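Long-range contacts in glycoside hydrolase family 43 (Halothermothrix orenii, PDB 4QQS), which hydrolyses glycosides with alpha-L-arabinofuranosidase activity and probably takes part in xylan degradation: residues A[7-12]-A[285-290]; A[16-21]-A[271-276]. One frame throughout, in Å; residues are numbered along the deposited sequence.

Contact 1 of 2, residues A[7-12]-A[285-290]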
ATOM      1  N   ASN A   7     -10.071 -12.157 -11.880  1.00 12.94           N
ATOM      2  CA  ASN A   7      -8.710 -11.819 -11.519  1.00 11.70           C
ATOM      3  C   ASN A   7      -7.727 -12.695 -12.274  1.00 11.94           C
ATOM      4  O   ASN A   7      -8.054 -13.825 -12.628  1.00 13.44           O
ATOM      5  CB  ASN A   7      -8.492 -12.022 -10.021  1.00 10.98           C
ATOM      6  CG  ASN A   7      -9.060 -10.906  -9.188  1.00 10.03           C
ATOM      7  OD1 ASN A   7      -8.928  -9.725  -9.530  1.00 10.01           O
ATOM      8  ND2 ASN A   7      -9.665 -11.266  -8.064  1.00 10.11           N
ATOM      9  N   PRO A   8      -6.509 -12.196 -12.494  1.00 12.11           N
ATOM     10  CA  PRO A   8      -6.049 -10.839 -12.178  1.00 12.04           C
ATOM     11  C   PRO A   8      -6.604  -9.807 -13.167  1.00 12.49           C
ATOM     12  O   PRO A   8      -6.528 -10.018 -14.364  1.00 15.93           O
ATOM     13  CB  PRO A   8      -4.524 -10.945 -12.329  1.00 12.41           C
ATOM     14  CG  PRO A   8      -4.226 -12.407 -12.257  1.00 13.09           C
ATOM     15  CD  PRO A   8      -5.393 -13.059 -12.913  1.00 12.20           C
ATOM     16  N   VAL A   9      -7.140  -8.692 -12.686  1.00 12.29           N
ATOM     17  CA  VAL A   9      -7.779  -7.714 -13.558  1.00 12.29           C
ATOM     18  C   VAL A   9      -6.761  -6.823 -14.260  1.00 12.47           C
ATOM     19  O   VAL A   9      -5.825  -6.314 -13.633  1.00 13.80           O
ATOM     20  CB  VAL A   9      -8.823  -6.842 -12.823  1.00 13.07           C
ATOM     21  CG1 VAL A   9     -10.004  -7.683 -12.391  1.00 13.43           C
ATOM     22  CG2 VAL A   9      -8.207  -6.101 -11.650  1.00 13.28           C
ATOM     23  N   GLY A  10      -6.940  -6.651 -15.564  1.00 12.30           N
ATOM     24  CA  GLY A  10      -6.115  -5.744 -16.333  1.00 12.68           C
ATOM     25  C   GLY A  10      -4.885  -6.371 -16.953  1.00 11.88           C
ATOM     26  O   GLY A  10      -4.224  -5.737 -17.784  1.00 12.10           O
ATOM     27  N   GLY A  11      -4.539  -7.585 -16.530  1.00 11.99           N
ATOM     28  CA  GLY A  11      -3.365  -8.254 -17.047  1.00 12.87           C
ATOM     29  C   GLY A  11      -2.085  -7.485 -16.793  1.00 12.85           C
ATOM     30  O   GLY A  11      -1.161  -7.511 -17.606  1.00 13.86           O
ATOM     31  N   ILE A  12      -2.032  -6.802 -15.658  1.00 12.96           N
ATOM     32  CA  ILE A  12      -0.890  -5.987 -15.313  1.00 13.60           C
ATOM     33  C   ILE A  12       0.091  -6.830 -14.516  1.00 13.59           C
ATOM     34  O   ILE A  12      -0.219  -7.262 -13.412  1.00 13.72           O
ATOM     35  CB  ILE A  12      -1.324  -4.779 -14.474  1.00 14.54           C
ATOM     36  CG1 ILE A  12      -2.313  -3.910 -15.253  1.00 16.03           C
ATOM     37  CG2 ILE A  12      -0.116  -3.956 -14.066  1.00 14.92           C
ATOM     38  CD1 ILE A  12      -3.021  -2.907 -14.390  1.00 16.63           C
ATOM     39  N   ARG A 285       4.669  -9.518  -9.744  1.00  8.97           N
ATOM     40  CA  ARG A 285       3.319  -9.665  -9.219  1.00  8.80           C
ATOM     41  C   ARG A 285       2.316  -8.997 -10.158  1.00  8.25           C
ATOM     42  O   ARG A 285       2.685  -8.292 -11.105  1.00  8.53           O
ATOM     43  CB  ARG A 285       3.234  -9.145  -7.788  1.00  9.38           C
ATOM     44  CG  ARG A 285       4.034 -10.066  -6.850  1.00 11.13           C
ATOM     45  CD  ARG A 285       4.817  -9.404  -5.784  1.00 13.13           C
ATOM     46  NE  ARG A 285       5.676  -8.319  -6.237  1.00 12.45           N
ATOM     47  CZ  ARG A 285       6.168  -7.460  -5.372  1.00 12.69           C
ATOM     48  NH1 ARG A 285       5.891  -7.627  -4.089  1.00 14.13           N
ATOM     49  NH2 ARG A 285       6.913  -6.449  -5.763  1.00 14.66           N
ATOM     50  N   THR A 286       1.044  -9.258  -9.888  1.00  8.68           N
ATOM     51  CA  THR A 286      -0.046  -8.861 -10.750  1.00  8.93           C
ATOM     52  C   THR A 286      -1.210  -8.347  -9.895  1.00  7.98           C
ATOM     53  O   THR A 286      -1.298  -8.651  -8.713  1.00  8.64           O
ATOM     54  CB  THR A 286      -0.441 -10.031 -11.675  1.00 10.44           C
ATOM     55  OG1 THR A 286      -1.351  -9.592 -12.686  1.00 10.79           O
ATOM     56  CG2 THR A 286      -1.055 -11.163 -10.898  1.00 10.76           C
ATOM     57  N   VAL A 287      -2.074  -7.538 -10.495  1.00  8.30           N
ATOM     58  CA  VAL A 287      -3.120  -6.809  -9.805  1.00  8.21           C
ATOM     59  C   VAL A 287      -4.425  -7.598  -9.737  1.00  7.73           C
ATOM     60  O   VAL A 287      -4.836  -8.225 -10.721  1.00  8.64           O
ATOM     61  CB  VAL A 287      -3.369  -5.464 -10.532  1.00  9.60           C
ATOM     62  CG1 VAL A 287      -4.485  -4.679  -9.871  1.00 11.40           C
ATOM     63  CG2 VAL A 287      -2.097  -4.622 -10.574  1.00 10.16           C
ATOM     64  N   ASN A 288      -5.088  -7.524  -8.584  1.00  7.53           N
ATOM     65  CA  ASN A 288      -6.347  -8.213  -8.311  1.00  7.76           C
ATOM     66  C   ASN A 288      -7.260  -7.306  -7.520  1.00  7.55           C
ATOM     67  O   ASN A 288      -6.792  -6.418  -6.799  1.00  7.83           O
ATOM     68  CB  ASN A 288      -6.124  -9.465  -7.471  1.00  7.98           C
ATOM     69  CG  ASN A 288      -5.109 -10.392  -8.074  1.00  8.95           C
ATOM     70  OD1 ASN A 288      -5.433 -11.251  -8.889  1.00 10.87           O
ATOM     71  ND2 ASN A 288      -3.859 -10.179  -7.735  1.00  8.76           N
ATOM     72  N   ILE A 289      -8.564  -7.551  -7.623  1.00  7.75           N
ATOM     73  CA  ILE A 289      -9.545  -6.887  -6.775  1.00  8.04           C
ATOM     74  C   ILE A 289     -10.479  -7.915  -6.162  1.00  8.02           C
ATOM     75  O   ILE A 289     -10.714  -8.987  -6.735  1.00  8.62           O
ATOM     76  CB  ILE A 289     -10.368  -5.816  -7.539  1.00  8.18           C
ATOM     77  CG1 ILE A 289     -11.309  -6.450  -8.570  1.00  9.42           C
ATOM     78  CG2 ILE A 289      -9.427  -4.783  -8.176  1.00  8.87           C
ATOM     79  CD1 ILE A 289     -12.156  -5.440  -9.297  1.00  9.98           C
ATOM     80  N   ASP A 290     -11.035  -7.604  -4.997  1.00  7.78           N
ATOM     81  CA  ASP A 290     -12.107  -8.423  -4.446  1.00  7.96           C
ATOM     82  C   ASP A 290     -12.903  -7.604  -3.439  1.00  7.71           C
ATOM     83  O   ASP A 290     -12.450  -6.574  -2.944  1.00  8.03           O
ATOM     84  CB  ASP A 290     -11.571  -9.728  -3.810  1.00  8.24           C
ATOM     85  CG  ASP A 290     -11.458 -10.892  -4.798  1.00  8.39           C
ATOM     86  OD1 ASP A 290     -12.420 -11.141  -5.564  1.00  9.28           O
ATOM     87  OD2 ASP A 290     -10.412 -11.597  -4.763  1.00  8.75           O
TER
HETATM   88  O   HOH W   1      -3.515  -7.702 -13.375  1.00 16.04           O
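The side-chain amide of Asn-7 lies against the backbone of Ile-289 and bonds to it twice. Its OD1 accepts from Ile-289 N at 2.9 Å, with the donor tilted from the carbonyl plane, while ND2 gives a hydrogen to Ile-289 O at 2.8 Å, this oxygen lying in the plane of the amide. The paired bonds fix which way the amide is flipped, and Thr-305 O takes a further bond from ND2. The amide of Asn-288 stands steeply to that of Asn-7, their planes 76° apart, and its OD1 comes 3.4 Å from Asn-7 CB; its ND2 turns to Thr-274 OG1 and Tyr-272 O instead. Pro-8, after a cis peptide, lays CB 3.2 Å from Val-287 O, with CG beside the methyl of Thr-286. That threonine has OG1 anti to its own nitrogen (chi1 -170°), which carries the hydroxyl to Ile-12 O at 2.7 Å, approaching from 49° above the carbonyl plane. Water 1 accepts from Ile-12 N and lies within bonding range of Val-9 O, Thr-286 OG1 and Val-287 O, more acceptors than it has protons. On the other face of strand 285-290, Val-9 CG2 meets Ile-289 CG2 at 3.9 Å, the two side chains roughly perpendicular, and Ile-12 CB rests 4.0 Å from Val-287 CG2, with Leu-29 of strand 26-32 touching both Ile-12 and Val-287. In this five-bladed beta-propeller the N-terminal loop leading into strand 16-23 packs on the blade of strand 285-295 through side chains and water more than through regular strand pairing, consistent with a part in closing the ring.

Contact 2 of 2, residues A[16-21]-A[271-276]; sequences GDPYVL and VYHTHT
The imidazole of His-273 meets the Asp-17 backbone edge-on: Asp-17 N lies near the ring plane, 2.9 Å from CD2, and water 2 also sits in plane at the NE2 side. Pro-18 CD and Gly-16 CA approach the ring obliquely, the former 3.8 Å from CD2. The carboxylate of Asp-17 runs alongside the histidine, its plane turned 53° from the ring, and OD2 receives a weak, bent hydrogen bond from NE2 at 3.5 Å. Water 2 sits beside both groups, donating to OD2 at 2.8 Å and lying 3.3 Å from NE2. The other oxygen, OD1, is held by Thr-32 OG1. With chi1 at 66° the ring swings toward strand 16-23 and sets its CD2 edge against Asp-17 N. Further along, the Pro-18 ring packs on the Tyr-272 and His-273 backbone, and Val-271 CG1 touches Pro-18 CB at 4.0 Å and Val-20 CG2 at 3.9 Å. The strands run nearly antiparallel, yet no backbone hydrogen bond joins them; Ser-258 OG bridges to Pro-18 O and Val-20 N. An alanine in place of His-273 removes the weak partner of Asp-17 OD2 and one neighbour of water 2, and would probably leave that oxygen freer to turn, with OD1 still held by Thr-32. As Asp-17 is the predicted proton acceptor, histidine, water and Thr-32 are consistent with a second shell that helps orient this carboxylate.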
ATOM      1  N   GLY A  16       4.327  -4.484  -8.260  1.00  8.28           N
ATOM      2  CA  GLY A  16       3.939  -4.814  -6.905  1.00  8.35           C
ATOM      3  C   GLY A  16       3.213  -3.621  -6.313  1.00  7.70           C
ATOM      4  O   GLY A  16       3.293  -2.516  -6.836  1.00  8.32           O
ATOM      5  N   ASP A  17       2.502  -3.833  -5.221  1.00  8.06           N
ATOM      6  CA  ASP A  17       2.090  -2.765  -4.328  1.00  7.97           C
ATOM      7  C   ASP A  17       1.068  -1.837  -5.000  1.00  7.57           C
ATOM      8  O   ASP A  17       1.281  -0.636  -5.142  1.00  8.65           O
ATOM      9  CB  ASP A  17       3.317  -2.000  -3.822  1.00  8.66           C
ATOM     10  CG  ASP A  17       4.447  -2.928  -3.384  1.00  8.50           C
ATOM     11  OD1 ASP A  17       5.620  -2.626  -3.719  1.00  9.88           O
ATOM     12  OD2 ASP A  17       4.165  -3.942  -2.721  1.00  9.60           O
ATOM     13  N   PRO A  18      -0.064  -2.396  -5.429  1.00  7.85           N
ATOM     14  CA  PRO A  18      -1.018  -1.592  -6.203  1.00  8.36           C
ATOM     15  C   PRO A  18      -1.840  -0.634  -5.355  1.00  8.17           C
ATOM     16  O   PRO A  18      -2.569  -1.069  -4.470  1.00 10.28           O
ATOM     17  CB  PRO A  18      -1.920  -2.655  -6.825  1.00  9.12           C
ATOM     18  CG  PRO A  18      -1.911  -3.769  -5.840  1.00  8.90           C
ATOM     19  CD  PRO A  18      -0.490  -3.804  -5.348  1.00  8.33           C
ATOM     20  N   TYR A  19      -1.758   0.647  -5.671  1.00  7.44           N
ATOM     21  CA  TYR A  19      -2.502   1.667  -4.950  1.00  7.38           C
ATOM     22  C   TYR A  19      -3.498   2.296  -5.907  1.00  7.37           C
ATOM     23  O   TYR A  19      -3.091   2.836  -6.922  1.00  7.95           O
ATOM     24  CB  TYR A  19      -1.551   2.735  -4.403  1.00  7.64           C
ATOM     25  CG  TYR A  19      -2.306   3.786  -3.633  1.00  8.31           C
ATOM     26  CD1 TYR A  19      -2.928   4.822  -4.300  1.00 10.36           C
ATOM     27  CD2 TYR A  19      -2.441   3.722  -2.266  1.00  9.78           C
ATOM     28  CE1 TYR A  19      -3.647   5.776  -3.644  1.00 12.54           C
ATOM     29  CE2 TYR A  19      -3.159   4.705  -1.577  1.00 11.24           C
ATOM     30  CZ  TYR A  19      -3.758   5.724  -2.291  1.00 12.93           C
ATOM     31  OH  TYR A  19      -4.480   6.717  -1.675  1.00 15.57           O
ATOM     32  N   VAL A  20      -4.789   2.266  -5.571  1.00  7.31           N
ATOM     33  CA  VAL A  20      -5.814   2.873  -6.403  1.00  7.85           C
ATOM     34  C   VAL A  20      -6.435   4.060  -5.712  1.00  8.51           C
ATOM     35  O   VAL A  20      -6.872   3.958  -4.567  1.00  9.73           O
ATOM     36  CB  VAL A  20      -6.904   1.874  -6.809  1.00  8.64           C
ATOM     37  CG1 VAL A  20      -8.051   2.575  -7.532  1.00  9.62           C
ATOM     38  CG2 VAL A  20      -6.300   0.782  -7.668  1.00  8.74           C
ATOM     39  N   LEU A  21      -6.500   5.167  -6.444  1.00  8.90           N
ATOM     40  CA  LEU A  21      -7.266   6.338  -6.049  1.00 10.75           C
ATOM     41  C   LEU A  21      -8.416   6.547  -7.019  1.00  9.82           C
ATOM     42  O   LEU A  21      -8.243   6.542  -8.228  1.00 10.00           O
ATOM     43  CB  LEU A  21      -6.391   7.587  -6.041  1.00 13.89           C
ATOM     44  CG  LEU A  21      -7.115   8.849  -5.556  1.00 16.03           C
ATOM     45  CD1 LEU A  21      -7.619   8.709  -4.104  1.00 16.82           C
ATOM     46  CD2 LEU A  21      -6.212  10.049  -5.692  1.00 16.99           C
ATOM     47  N   VAL A 271      -7.722  -3.927  -3.295  1.00  6.86           N
ATOM     48  CA  VAL A 271      -6.886  -4.036  -4.478  1.00  6.84           C
ATOM     49  C   VAL A 271      -5.544  -4.554  -3.978  1.00  6.57           C
ATOM     50  O   VAL A 271      -4.935  -3.941  -3.115  1.00  7.12           O
ATOM     51  CB  VAL A 271      -6.707  -2.687  -5.181  1.00  7.77           C
ATOM     52  CG1 VAL A 271      -5.888  -2.885  -6.445  1.00  8.47           C
ATOM     53  CG2 VAL A 271      -8.069  -2.039  -5.498  1.00  8.46           C
ATOM     54  N   TYR A 272      -5.101  -5.699  -4.484  1.00  6.42           N
ATOM     55  CA  TYR A 272      -3.955  -6.395  -3.919  1.00  6.42           C
ATOM     56  C   TYR A 272      -3.176  -7.106  -5.009  1.00  6.42           C
ATOM     57  O   TYR A 272      -3.713  -7.390  -6.082  1.00  7.34           O
ATOM     58  CB  TYR A 272      -4.407  -7.393  -2.834  1.00  6.73           C
ATOM     59  CG  TYR A 272      -5.323  -8.484  -3.337  1.00  7.00           C
ATOM     60  CD1 TYR A 272      -6.684  -8.263  -3.519  1.00  7.24           C
ATOM     61  CD2 TYR A 272      -4.817  -9.733  -3.645  1.00  7.49           C
ATOM     62  CE1 TYR A 272      -7.524  -9.272  -3.995  1.00  7.84           C
ATOM     63  CE2 TYR A 272      -5.649 -10.754  -4.111  1.00  7.86           C
ATOM     64  CZ  TYR A 272      -6.996 -10.516  -4.295  1.00  7.84           C
ATOM     65  OH  TYR A 272      -7.776 -11.548  -4.772  1.00  8.96           O
ATOM     66  N   HIS A 273      -1.912  -7.399  -4.734  1.00  6.45           N
ATOM     67  CA  HIS A 273      -1.128  -8.159  -5.687  1.00  6.61           C
ATOM     68  C   HIS A 273      -1.048  -9.627  -5.306  1.00  6.67           C
ATOM     69  O   HIS A 273      -1.270  -9.993  -4.169  1.00  7.04           O
ATOM     70  CB  HIS A 273       0.257  -7.565  -5.912  1.00  7.05           C
ATOM     71  CG  HIS A 273       1.189  -7.601  -4.744  1.00  6.93           C
ATOM     72  ND1 HIS A 273       1.531  -8.697  -3.974  1.00  9.39           N
ATOM     73  CD2 HIS A 273       1.939  -6.578  -4.301  1.00  6.09           C
ATOM     74  CE1 HIS A 273       2.440  -8.307  -3.082  1.00  6.97           C
ATOM     75  NE2 HIS A 273       2.708  -7.035  -3.279  1.00  8.90           N
ATOM     76  N   THR A 274      -0.767 -10.453  -6.310  1.00  6.86           N
ATOM     77  CA  THR A 274      -0.402 -11.858  -6.119  1.00  7.33           C
ATOM     78  C   THR A 274       0.763 -12.170  -7.057  1.00  7.69           C
ATOM     79  O   THR A 274       1.038 -11.427  -7.992  1.00  8.61           O
ATOM     80  CB  THR A 274      -1.568 -12.810  -6.439  1.00  8.28           C
ATOM     81  OG1 THR A 274      -2.020 -12.558  -7.772  1.00  9.38           O
ATOM     82  CG2 THR A 274      -2.713 -12.641  -5.466  1.00  8.93           C
ATOM     83  N   HIS A 275       1.432 -13.297  -6.854  1.00  8.35           N
ATOM     84  CA  HIS A 275       2.533 -13.634  -7.747  1.00  8.77           C
ATOM     85  C   HIS A 275       2.026 -13.974  -9.130  1.00  9.92           C
ATOM     86  O   HIS A 275       1.067 -14.728  -9.296  1.00 10.83           O
ATOM     87  CB  HIS A 275       3.335 -14.803  -7.209  1.00  9.23           C
ATOM     88  CG  HIS A 275       3.954 -14.533  -5.880  1.00  9.36           C
ATOM     89  ND1 HIS A 275       4.924 -13.583  -5.646  1.00 10.57           N
ATOM     90  CD2 HIS A 275       3.696 -15.113  -4.693  1.00  8.45           C
ATOM     91  CE1 HIS A 275       5.232 -13.605  -4.361  1.00  8.48           C
ATOM     92  NE2 HIS A 275       4.513 -14.540  -3.768  1.00 10.69           N
ATOM     93  N   THR A 276       2.690 -13.427 -10.134  1.00 11.06           N
ATOM     94  CA  THR A 276       2.312 -13.708 -11.512  1.00 12.81           C
ATOM     95  C   THR A 276       2.551 -15.188 -11.832  1.00 14.90           C
ATOM     96  O   THR A 276       1.788 -15.806 -12.580  1.00 16.84           O
ATOM     97  CB  THR A 276       3.083 -12.784 -12.478  1.00 12.92           C
ATOM     98  OG1 THR A 276       2.803 -11.426 -12.122  1.00 12.57           O
ATOM     99  CG2 THR A 276       2.690 -13.027 -13.932  1.00 14.19           C
TER
HETATM  100  O   HOH W   2       5.390  -6.146  -1.598  1.00 16.67           O

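Both contacts are buried, but contact 1 lies farther out, its centre about 15 Å from the centre of the chain against about 8 Å for contact 2, which holds the predicted proton acceptor; Arg-285 of contact 1 reaches toward the same site. They share one blade: strands 268-275 and 285-295 are antiparallel neighbours, joined by Asn-288 N to Tyr-272 O and by Asp-290 OD2 to Tyr-272 OH. Each brings N-terminal chain against that blade, and contact 2 is nested within the loop that contact 1 closes. Both have aliphatic packing; contact 1 adds short amide and hydroxyl bonds to backbone, contact 2 a weak, water-accompanied histidine-carboxylate bond.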